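Local coordinates for protein dihydroneopterin aldolase (Burkholderia thailandensis, PDB 3V9O) that belongs to the tunnelling-fold (T-fold) proteins, assembles in this crystal as four subunits and binds guanine in a pocket formed where two subunits meet, at residues His30-Asn35 with Val49-Asp54; His92-Leu97 with Val130-Phe135; Asp99-Ser104 with Val114-Glu119. All blocks are in the same frame, centred on the assembly; numbering follows the deposited sequence. Where two conformers were deposited one is given.

All three contacts belong to one T-fold subunit, an antiparallel sheet with strand order 22-34, 47-58, 113-120, 127-137 and helices 76-87 and 94-106 against it. Interaction 1 joins the first two strands and is complete before the helices begin. Interaction 2 then closes a loop from the start of helix 94-106 to the last strand, and interaction 3 is nested inside that loop, laying the same helix on strand 113-120. Their centres lie about 8 to 11 Å apart, and Leu97 of interaction 2 packs on Met34, Val49 and Ile51 of interaction 1. Interaction 2 supplies one side of the guanine pocket, and a neighbouring subunit supplies the other.

Interaction 1 of 3, residues His30-Asn35 with Val49-Asp54; sequences HEVYMN and VVINVD. With SO4 (sulfate ion), chain H.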
loop_
_atom_site.group_PDB
_atom_site.type_symbol
_atom_site.label_atom_id
_atom_site.label_comp_id
_atom_site.label_asym_id
_atom_site.label_seq_id
_atom_site.Cartn_x
_atom_site.Cartn_y
_atom_site.Cartn_z
ATOM N N HIS A 30 -14.403 -6.925 4.768
ATOM C CA HIS A 30 -15.731 -7.384 5.076
ATOM C C HIS A 30 -15.836 -8.813 4.572
ATOM O O HIS A 30 -15.765 -9.066 3.386
ATOM C CB HIS A 30 -16.747 -6.473 4.367
ATOM C CG HIS A 30 -18.152 -6.913 4.506
ATOM N ND1 HIS A 30 -18.610 -7.634 5.576
ATOM C CD2 HIS A 30 -19.239 -6.664 3.731
ATOM C CE1 HIS A 30 -19.911 -7.860 5.443
ATOM N NE2 HIS A 30 -20.306 -7.300 4.319
ATOM N N GLU A 31 -16.027 -9.752 5.475
ATOM C CA GLU A 31 -16.186 -11.160 5.089
ATOM C C GLU A 31 -17.672 -11.512 4.979
ATOM O O GLU A 31 -18.507 -11.122 5.781
ATOM C CB GLU A 31 -15.491 -12.086 6.078
ATOM C CG GLU A 31 -16.087 -12.201 7.432
ATOM C CD GLU A 31 -15.573 -13.366 8.208
ATOM O OE1 GLU A 31 -14.545 -13.990 7.840
ATOM O OE2 GLU A 31 -16.204 -13.689 9.230
ATOM N N VAL A 32 -17.928 -12.328 3.946
ATOM C CA VAL A 32 -19.236 -12.935 3.773
ATOM C C VAL A 32 -19.042 -14.397 3.417
ATOM O O VAL A 32 -17.975 -14.823 2.929
ATOM C CB VAL A 32 -20.059 -12.236 2.656
ATOM C CG1 VAL A 32 -20.324 -10.746 2.986
ATOM C CG2 VAL A 32 -19.423 -12.382 1.275
ATOM N N TYR A 33 -20.078 -15.197 3.641
ATOM C CA TYR A 33 -20.095 -16.570 3.224
ATOM C C TYR A 33 -21.227 -16.683 2.205
ATOM O O TYR A 33 -22.358 -16.236 2.474
ATOM C CB TYR A 33 -20.335 -17.515 4.404
ATOM C CG TYR A 33 -19.155 -17.579 5.368
ATOM C CD1 TYR A 33 -19.057 -16.672 6.406
ATOM C CD2 TYR A 33 -18.134 -18.531 5.193
ATOM C CE1 TYR A 33 -17.974 -16.735 7.297
ATOM C CE2 TYR A 33 -17.065 -18.592 6.075
ATOM C CZ TYR A 33 -17.015 -17.687 7.112
ATOM O OH TYR A 33 -15.934 -17.779 8.015
ATOM N N MET A 34 -20.902 -17.238 1.043
ATOM C CA MET A 34 -21.918 -17.300 -0.001
ATOM C C MET A 34 -21.583 -18.439 -0.949
ATOM O O MET A 34 -20.443 -18.972 -0.979
ATOM C CB MET A 34 -21.981 -15.961 -0.756
ATOM C CG MET A 34 -20.651 -15.693 -1.463
ATOM S SD MET A 34 -20.561 -14.082 -2.278
ATOM C CE MET A 34 -21.717 -14.193 -3.403
ATOM N N ASN A 35 -22.566 -18.832 -1.765
ATOM C CA ASN A 35 -22.296 -19.766 -2.838
ATOM C C ASN A 35 -21.716 -18.965 -3.998
ATOM O O ASN A 35 -22.279 -17.949 -4.384
ATOM C CB ASN A 35 -23.595 -20.485 -3.198
ATOM C CG ASN A 35 -24.015 -21.438 -2.102
ATOM O OD1 ASN A 35 -23.229 -22.271 -1.660
ATOM N ND2 ASN A 35 -25.237 -21.266 -1.603
ATOM N N VAL A 49 -15.734 -15.134 1.225
ATOM C CA VAL A 49 -15.296 -14.094 0.276
ATOM C C VAL A 49 -14.985 -12.875 1.097
ATOM O O VAL A 49 -15.768 -12.497 2.005
ATOM C CB VAL A 49 -16.400 -13.807 -0.776
ATOM C CG1 VAL A 49 -15.943 -12.670 -1.741
ATOM C CG2 VAL A 49 -16.740 -15.071 -1.572
ATOM N N VAL A 50 -13.837 -12.212 0.835
ATOM C CA VAL A 50 -13.439 -11.010 1.606
ATOM C C VAL A 50 -13.493 -9.814 0.649
ATOM O O VAL A 50 -12.925 -9.860 -0.488
ATOM C CB VAL A 50 -12.048 -11.198 2.197
ATOM C CG1 VAL A 50 -11.580 -9.915 2.887
ATOM C CG2 VAL A 50 -12.043 -12.392 3.205
ATOM N N ILE A 51 -14.175 -8.766 1.091
ATOM C CA ILE A 51 -14.514 -7.610 0.227
ATOM C C ILE A 51 -13.929 -6.347 0.833
ATOM O O ILE A 51 -14.019 -6.132 2.045
ATOM C CB ILE A 51 -16.030 -7.503 0.109
ATOM C CG1 ILE A 51 -16.516 -8.781 -0.566
ATOM C CG2 ILE A 51 -16.402 -6.259 -0.767
ATOM C CD1 ILE A 51 -17.945 -9.038 -0.487
ATOM N N ASN A 52 -13.301 -5.505 0.026
ATOM C CA ASN A 52 -12.803 -4.210 0.478
ATOM C C ASN A 52 -13.388 -3.154 -0.407
ATOM O O ASN A 52 -13.526 -3.334 -1.621
ATOM C CB ASN A 52 -11.249 -4.161 0.386
ATOM C CG ASN A 52 -10.632 -4.937 1.494
ATOM O OD1 ASN A 52 -10.416 -4.386 2.556
ATOM N ND2 ASN A 52 -10.414 -6.251 1.308
ATOM N N VAL A 53 -13.773 -2.016 0.200
ATOM C CA VAL A 53 -14.455 -0.936 -0.562
ATOM C C VAL A 53 -13.854 0.401 -0.137
ATOM O O VAL A 53 -13.609 0.664 1.055
ATOM C CB VAL A 53 -15.952 -0.875 -0.219
ATOM C CG1 VAL A 53 -16.685 0.248 -1.020
ATOM C CG2 VAL A 53 -16.627 -2.261 -0.514
ATOM N N ASP A 54 -13.632 1.253 -1.145
ATOM C CA ASP A 54 -13.218 2.664 -0.931
ATOM C C ASP A 54 -14.254 3.498 -1.686
ATOM O O ASP A 54 -14.543 3.289 -2.867
ATOM C CB ASP A 54 -11.844 2.993 -1.476
ATOM C CG ASP A 54 -10.729 2.286 -0.787
ATOM O OD1 ASP A 54 -10.575 2.375 0.423
ATOM O OD2 ASP A 54 -9.924 1.672 -1.506
HETATM S S SO4 H . -27.933 -19.330 -3.800
HETATM O O1 SO4 H . -28.528 -20.654 -4.004
HETATM O O2 SO4 H . -28.982 -18.308 -3.820
HETATM O O3 SO4 H . -27.265 -19.323 -2.495
HETATM O O4 SO4 H . -26.973 -19.028 -4.868
#
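Val32 and Val49 face each other across an antiparallel hydrogen-bonded pair, with N-to-O distances of 2.9 Å from Val32 N to Val49 O and 2.8 Å from Val49 N to Val32 O. Two residues earlier on one strand and two later on the other, His30 and Ile51 form the next such pair; here Ile51 N reaches His30 O at 2.8 Å but comes in 29° off the carbonyl plane. Between them Glu31 and Val50 make the non-hydrogen-bonded pair, where Glu31 CA also points a C-H at Val49 O.

The tight side is the one bearing His30, Val32, Val49 and Ile51. A chi1 of -61° places Val32 CG2 between its own backbone N and carbonyl carbon, from where this methyl lies 3.9 Å from Val49 CB and 4.1 Å from Ile51 CD1. Past the last bridge Met34 leans back over Val49, its CG and SD each 4.0 Å from Val49 CG2.

The other face is looser. Glu31 turns its chain away from Val50 and puts OE1 in a salt bridge with Arg48. Beyond the strand Asn35 ND2, together with His90 N, binds a sulfate ion, probably from the crystallisation liquor; the bond from Asn35 ND2 to sulfate O3 is nearly straight (2.9 Å).

Helix 76-87 lies against the packed face, its Val82 touching both His30 and Ile51. Strand 113-120 continues the sheet beyond strand 47-58, and at His30 a strand of the second subunit extends it past strand 22-34.

Interaction 2 of 3, residues His92-Leu97 with Val130-Phe135; sequences HLQETL and VGVEVF. With GUN (guanine), chain G.
Gln94 reaches Val130 with CG beside its own backbone N (chi1 -69°) and a nearly extended chi2 of -157°, which carries the amide out to the strand. Glu95 starts from a similar chi1 but folds at chi2, 82°, so its carboxylate swings back to the guanine instead.

Gln94 NE2 meets Val130 O at 3.1 Å along an almost perfectly straight N-H, with the oxygen in the plane of the amide; seen from the carbonyl, though, the donor sits well above its plane. Tyr75 of the third subunit also bonds NE2, and Thr118 OG1 pairs with OE1, so both ends of the buried amide are held and its rotation is fixed. Val132 CG2 rests against both side chains, 3.8 Å from Gln94 CB and 4.0 Å from Glu95 CD.

The Glu95 carboxylate lies close to the plane of guanine: OE1 accepts from N1 at 2.8 Å and OE2 from N2 at 2.7 Å. Gln94 N donates to guanine O6 at 2.8 Å, also near that plane, while Leu93 CD2 covers the carbonyl from one face, 3.6 Å from O6.

Val73 O, Asp74 OD1 and Tyr75 N of the third subunit also hydrogen-bond to guanine, and Ala38 lines the pocket. A base gripped along its edge by a helix-start glutamate and amide, at a subunit interface, is characteristic of T-fold pockets.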
loop_
_atom_site.group_PDB
_atom_site.type_symbol
_atom_site.label_atom_id
_atom_site.label_comp_id
_atom_site.label_asym_id
_atom_site.label_seq_id
_atom_site.Cartn_x
_atom_site.Cartn_y
_atom_site.Cartn_z
ATOM N N HIS A 92 -21.692 -16.812 -9.893
ATOM C CA HIS A 92 -20.590 -17.708 -10.257
ATOM C C HIS A 92 -19.162 -17.092 -10.279
ATOM O O HIS A 92 -18.211 -17.666 -9.730
ATOM C CB HIS A 92 -20.882 -18.323 -11.602
ATOM C CG HIS A 92 -22.173 -19.073 -11.614
ATOM N ND1 HIS A 92 -22.235 -20.435 -11.430
ATOM C CD2 HIS A 92 -23.454 -18.638 -11.691
ATOM C CE1 HIS A 92 -23.504 -20.817 -11.461
ATOM N NE2 HIS A 92 -24.263 -19.746 -11.617
ATOM N N LEU A 93 -19.021 -15.920 -10.890
ATOM C CA LEU A 93 -17.718 -15.269 -11.023
ATOM C C LEU A 93 -17.516 -14.158 -10.024
ATOM O O LEU A 93 -18.454 -13.402 -9.688
ATOM C CB LEU A 93 -17.619 -14.642 -12.432
ATOM C CG LEU A 93 -17.764 -15.555 -13.609
ATOM C CD1 LEU A 93 -17.712 -14.732 -14.895
ATOM C CD2 LEU A 93 -16.636 -16.533 -13.538
ATOM N N GLN A 94 -16.274 -13.963 -9.576
ATOM C CA GLN A 94 -15.934 -12.814 -8.742
ATOM C C GLN A 94 -16.238 -11.512 -9.479
ATOM O O GLN A 94 -16.721 -10.576 -8.839
ATOM C CB GLN A 94 -14.456 -12.830 -8.336
ATOM C CG GLN A 94 -14.128 -13.966 -7.349
ATOM C CD GLN A 94 -12.872 -13.655 -6.551
ATOM O OE1 GLN A 94 -12.718 -12.584 -5.984
ATOM N NE2 GLN A 94 -11.930 -14.608 -6.482
ATOM N N GLU A 95 -15.991 -11.427 -10.781
ATOM C CA GLU A 95 -16.299 -10.212 -11.538
ATOM C C GLU A 95 -17.762 -9.845 -11.412
ATOM O O GLU A 95 -18.075 -8.670 -11.282
ATOM C CB GLU A 95 -15.991 -10.381 -13.020
ATOM C CG GLU A 95 -14.483 -10.361 -13.368
ATOM C CD GLU A 95 -13.751 -11.691 -13.159
ATOM O OE1 GLU A 95 -14.243 -12.645 -12.509
ATOM O OE2 GLU A 95 -12.627 -11.788 -13.678
ATOM N N THR A 96 -18.643 -10.833 -11.433
ATOM C CA THR A 96 -20.087 -10.526 -11.325
ATOM C C THR A 96 -20.391 -9.822 -10.004
ATOM O O THR A 96 -21.072 -8.796 -9.987
ATOM C CB THR A 96 -20.867 -11.774 -11.480
ATOM O OG1 THR A 96 -20.627 -12.293 -12.803
ATOM C CG2 THR A 96 -22.352 -11.534 -11.316
ATOM N N LEU A 97 -19.828 -10.293 -8.906
ATOM C CA LEU A 97 -20.074 -9.684 -7.608
ATOM C C LEU A 97 -19.374 -8.356 -7.510
ATOM O O LEU A 97 -20.000 -7.374 -7.053
ATOM C CB LEU A 97 -19.555 -10.655 -6.534
ATOM C CG LEU A 97 -19.690 -10.116 -5.098
ATOM C CD1 LEU A 97 -21.106 -9.862 -4.703
ATOM C CD2 LEU A 97 -19.006 -11.109 -4.071
ATOM N N VAL A 130 -6.956 -15.120 -4.053
ATOM C CA VAL A 130 -6.988 -14.655 -5.434
ATOM C C VAL A 130 -8.226 -13.766 -5.517
ATOM O O VAL A 130 -9.283 -14.122 -4.980
ATOM C CB VAL A 130 -7.035 -15.868 -6.437
ATOM C CG1 VAL A 130 -8.337 -16.650 -6.331
ATOM C CG2 VAL A 130 -6.791 -15.398 -7.885
ATOM N N GLY A 131 -8.077 -12.664 -6.225
ATOM C CA GLY A 131 -9.149 -11.674 -6.246
ATOM C C GLY A 131 -9.173 -10.853 -7.495
ATOM O O GLY A 131 -8.393 -10.970 -8.433
ATOM N N VAL A 132 -10.214 -9.998 -7.498
ATOM C CA VAL A 132 -10.559 -9.093 -8.596
ATOM C C VAL A 132 -10.804 -7.698 -8.041
ATOM O O VAL A 132 -11.486 -7.571 -6.997
ATOM C CB VAL A 132 -11.834 -9.581 -9.339
ATOM C CG1 VAL A 132 -12.303 -8.526 -10.419
ATOM C CG2 VAL A 132 -11.559 -10.996 -9.914
ATOM N N GLU A 133 -10.319 -6.666 -8.719
ATOM C CA GLU A 133 -10.536 -5.281 -8.243
ATOM C C GLU A 133 -10.918 -4.411 -9.412
ATOM O O GLU A 133 -10.360 -4.525 -10.522
ATOM C CB GLU A 133 -9.260 -4.770 -7.601
ATOM C CG GLU A 133 -9.368 -3.285 -7.113
ATOM C CD GLU A 133 -8.073 -2.823 -6.583
ATOM O OE1 GLU A 133 -7.209 -2.539 -7.404
ATOM O OE2 GLU A 133 -7.889 -2.831 -5.346
ATOM N N VAL A 134 -11.859 -3.501 -9.154
ATOM C CA VAL A 134 -12.169 -2.426 -10.088
ATOM C C VAL A 134 -12.074 -1.073 -9.421
ATOM O O VAL A 134 -12.255 -0.975 -8.189
ATOM C CB VAL A 134 -13.545 -2.524 -10.731
ATOM C CG1 VAL A 134 -13.648 -3.873 -11.508
ATOM C CG2 VAL A 134 -14.647 -2.437 -9.749
ATOM N N PHE A 135 -11.819 -0.038 -10.185
ATOM C CA PHE A 135 -11.763 1.355 -9.688
ATOM C C PHE A 135 -12.421 2.205 -10.750
ATOM O O PHE A 135 -11.907 2.317 -11.867
ATOM C CB PHE A 135 -10.290 1.770 -9.461
ATOM C CG PHE A 135 -10.060 2.893 -8.441
ATOM C CD1 PHE A 135 -10.984 3.882 -8.214
ATOM C CD2 PHE A 135 -8.877 2.916 -7.690
ATOM C CE1 PHE A 135 -10.700 4.972 -7.329
ATOM C CE2 PHE A 135 -8.611 3.947 -6.749
ATOM C CZ PHE A 135 -9.545 4.970 -6.575
HETATM N N9 GUN G . -11.417 -18.875 -12.449
HETATM C C8 GUN G . -12.241 -19.550 -11.560
HETATM N N7 GUN G . -13.192 -18.706 -10.949
HETATM C C5 GUN G . -12.946 -17.496 -11.570
HETATM C C6 GUN G . -13.577 -16.176 -11.393
HETATM O O6 GUN G . -14.524 -15.933 -10.628
HETATM N N1 GUN G . -13.061 -15.144 -12.176
HETATM C C2 GUN G . -11.957 -15.309 -13.011
HETATM N N2 GUN G . -11.452 -14.226 -13.691
HETATM N N3 GUN G . -11.346 -16.559 -13.186
HETATM C C4 GUN G . -11.880 -17.585 -12.433
#

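Interaction 3 of 3, residues Asp99-Ser104 with Val114-Glu119; sequences DAIAAS and VRVSTE
Ile101 and Ala102 meet the sheet from a helical turn closed by the bond from Ala103 N to Asp99 O, 2.9 Å. This is the helix-on-sheet layer of the T-fold: helix 94-106 lies over strand 113-120, the strand that follows it in the chain, and the two run nearly antiparallel at 157° with their local axes 8.1 Å apart.

The contact itself is apolar and centres on Val116. Its chi1 of -178° sends CG1 anti to the backbone N and leaves CG2 beside that N, so the two methyls part under the helix. CG1 takes Ile101, whose CG2 lies 3.9 Å from it, the two side chains crossing at a slant. CG2 goes to Ala102, with Ala102 CB 3.9 Å away. Alanine's small side chain is consistent with the close approach of the helix backbone to the strand. Toward the helix's C-terminal side Val114 adds a further, lighter touch on Ala102, though Val114 was modelled in two conformers. At the other end Thr118 turns its methyl toward Ile101, CG2 standing 4.4 Å from Ile101 CD1, while its hydroxyl is occupied by Gln94.

On the opposite face of the strand the side chains are polar. Arg115 makes salt bridges to Asp54 and Glu133 on the two flanking strands, and Glu119 reaches Arg28 and Tyr26 of the third subunit. On the helix, Asp99 pairs with Arg23 of that same subunit, whereas Ile101 also packs on Val82 and Cys85 of helix 76-87, so its side chain fills the angle between helix 76-87 and the sheet.

Against the helix backbone itself, Val116 CG2 rests 3.8 Å from Ala102 CA.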
loop_
_atom_site.group_PDB
_atom_site.type_symbol
_atom_site.label_atom_id
_atom_site.label_comp_id
_atom_site.label_asym_id
_atom_site.label_seq_id
_atom_site.Cartn_x
_atom_site.Cartn_y
_atom_site.Cartn_z
ATOM N N ASP A 99 -18.321 -6.213 -9.807
ATOM C CA ASP A 99 -18.900 -5.204 -10.684
ATOM C C ASP A 99 -20.264 -4.758 -10.139
ATOM O O ASP A 99 -20.600 -3.542 -10.244
ATOM C CB ASP A 99 -19.108 -5.775 -12.078
ATOM C CG ASP A 99 -17.796 -6.039 -12.858
ATOM O OD1 ASP A 99 -16.684 -5.684 -12.393
ATOM O OD2 ASP A 99 -17.935 -6.631 -13.949
ATOM N N ALA A 100 -21.066 -5.671 -9.569
ATOM C CA ALA A 100 -22.369 -5.304 -9.051
ATOM C C ALA A 100 -22.251 -4.399 -7.843
ATOM O O ALA A 100 -23.027 -3.429 -7.738
ATOM C CB ALA A 100 -23.192 -6.550 -8.707
ATOM N N ILE A 101 -21.272 -4.617 -6.962
ATOM C CA ILE A 101 -21.085 -3.786 -5.795
ATOM C C ILE A 101 -20.642 -2.416 -6.275
ATOM O O ILE A 101 -21.175 -1.379 -5.800
ATOM C CB ILE A 101 -20.036 -4.388 -4.862
ATOM C CG1 ILE A 101 -20.596 -5.661 -4.223
ATOM C CG2 ILE A 101 -19.697 -3.397 -3.703
ATOM C CD1 ILE A 101 -19.444 -6.536 -3.628
ATOM N N ALA A 102 -19.694 -2.375 -7.221
ATOM C CA ALA A 102 -19.255 -1.070 -7.712
ATOM C C ALA A 102 -20.393 -0.291 -8.366
ATOM O O ALA A 102 -20.525 0.930 -8.112
ATOM C CB ALA A 102 -18.084 -1.215 -8.696
ATOM N N ALA A 103 -21.217 -0.936 -9.184
ATOM C CA ALA A 103 -22.321 -0.223 -9.844
ATOM C C ALA A 103 -23.327 0.298 -8.815
ATOM O O ALA A 103 -23.820 1.454 -8.945
ATOM C CB ALA A 103 -23.006 -1.116 -10.863
ATOM N N SER A 104 -23.650 -0.521 -7.820
ATOM C CA SER A 104 -24.554 -0.083 -6.768
ATOM C C SER A 104 -24.040 1.158 -6.062
ATOM O O SER A 104 -24.802 2.106 -5.832
ATOM C CB SER A 104 -24.733 -1.261 -5.783
ATOM O OG SER A 104 -25.531 -0.862 -4.689
ATOM N N VAL A 114 -15.431 4.831 -6.872
ATOM C CA VAL A 114 -15.405 3.703 -5.951
ATOM C C VAL A 114 -14.328 2.710 -6.364
ATOM O O VAL A 114 -14.051 2.514 -7.565
ATOM C CB VAL A 114 -16.813 3.101 -5.825
ATOM C CG1 VAL A 114 -17.271 2.546 -7.139
ATOM C CG2 VAL A 114 -16.835 2.013 -4.710
ATOM N N ARG A 115 -13.679 2.107 -5.365
ATOM C CA ARG A 115 -12.746 1.003 -5.593
ATOM C C ARG A 115 -13.416 -0.180 -4.870
ATOM O O ARG A 115 -13.765 -0.035 -3.666
ATOM C CB ARG A 115 -11.362 1.267 -5.021
ATOM C CG ARG A 115 -10.367 0.091 -5.377
ATOM C CD ARG A 115 -8.984 0.298 -4.746
ATOM N NE ARG A 115 -9.072 0.144 -3.272
ATOM C CZ ARG A 115 -9.038 -1.020 -2.570
ATOM N NH1 ARG A 115 -8.926 -2.226 -3.147
ATOM N NH2 ARG A 115 -9.135 -0.970 -1.236
ATOM N N VAL A 116 -13.561 -1.328 -5.507
ATOM C CA VAL A 116 -14.082 -2.548 -4.880
ATOM C C VAL A 116 -13.178 -3.700 -5.257
ATOM O O VAL A 116 -12.774 -3.843 -6.407
ATOM C CB VAL A 116 -15.459 -2.912 -5.386
ATOM C CG1 VAL A 116 -15.978 -4.180 -4.637
ATOM C CG2 VAL A 116 -16.422 -1.742 -5.209
ATOM N N SER A 117 -12.784 -4.483 -4.255
ATOM C CA SER A 117 -12.118 -5.762 -4.499
ATOM C C SER A 117 -12.917 -6.863 -3.816
ATOM O O SER A 117 -13.459 -6.699 -2.706
ATOM C CB SER A 117 -10.635 -5.793 -4.068
ATOM O OG SER A 117 -10.519 -5.668 -2.658
ATOM N N THR A 118 -12.943 -8.004 -4.474
ATOM C CA THR A 118 -13.383 -9.270 -3.864
ATOM C C THR A 118 -12.231 -10.245 -3.926
ATOM O O THR A 118 -11.385 -10.150 -4.818
ATOM C CB THR A 118 -14.630 -9.886 -4.592
ATOM O OG1 THR A 118 -14.262 -10.166 -5.950
ATOM C CG2 THR A 118 -15.816 -8.851 -4.627
ATOM N N GLU A 119 -12.168 -11.172 -2.956
ATOM C CA GLU A 119 -11.131 -12.213 -3.040
ATOM C C GLU A 119 -11.631 -13.424 -2.326
ATOM O O GLU A 119 -12.458 -13.394 -1.419
ATOM C CB GLU A 119 -9.799 -11.683 -2.485
ATOM C CG GLU A 119 -9.838 -11.454 -0.962
ATOM C CD GLU A 119 -8.687 -10.653 -0.425
ATOM O OE1 GLU A 119 -8.264 -9.703 -1.097
ATOM O OE2 GLU A 119 -8.293 -10.888 0.745
#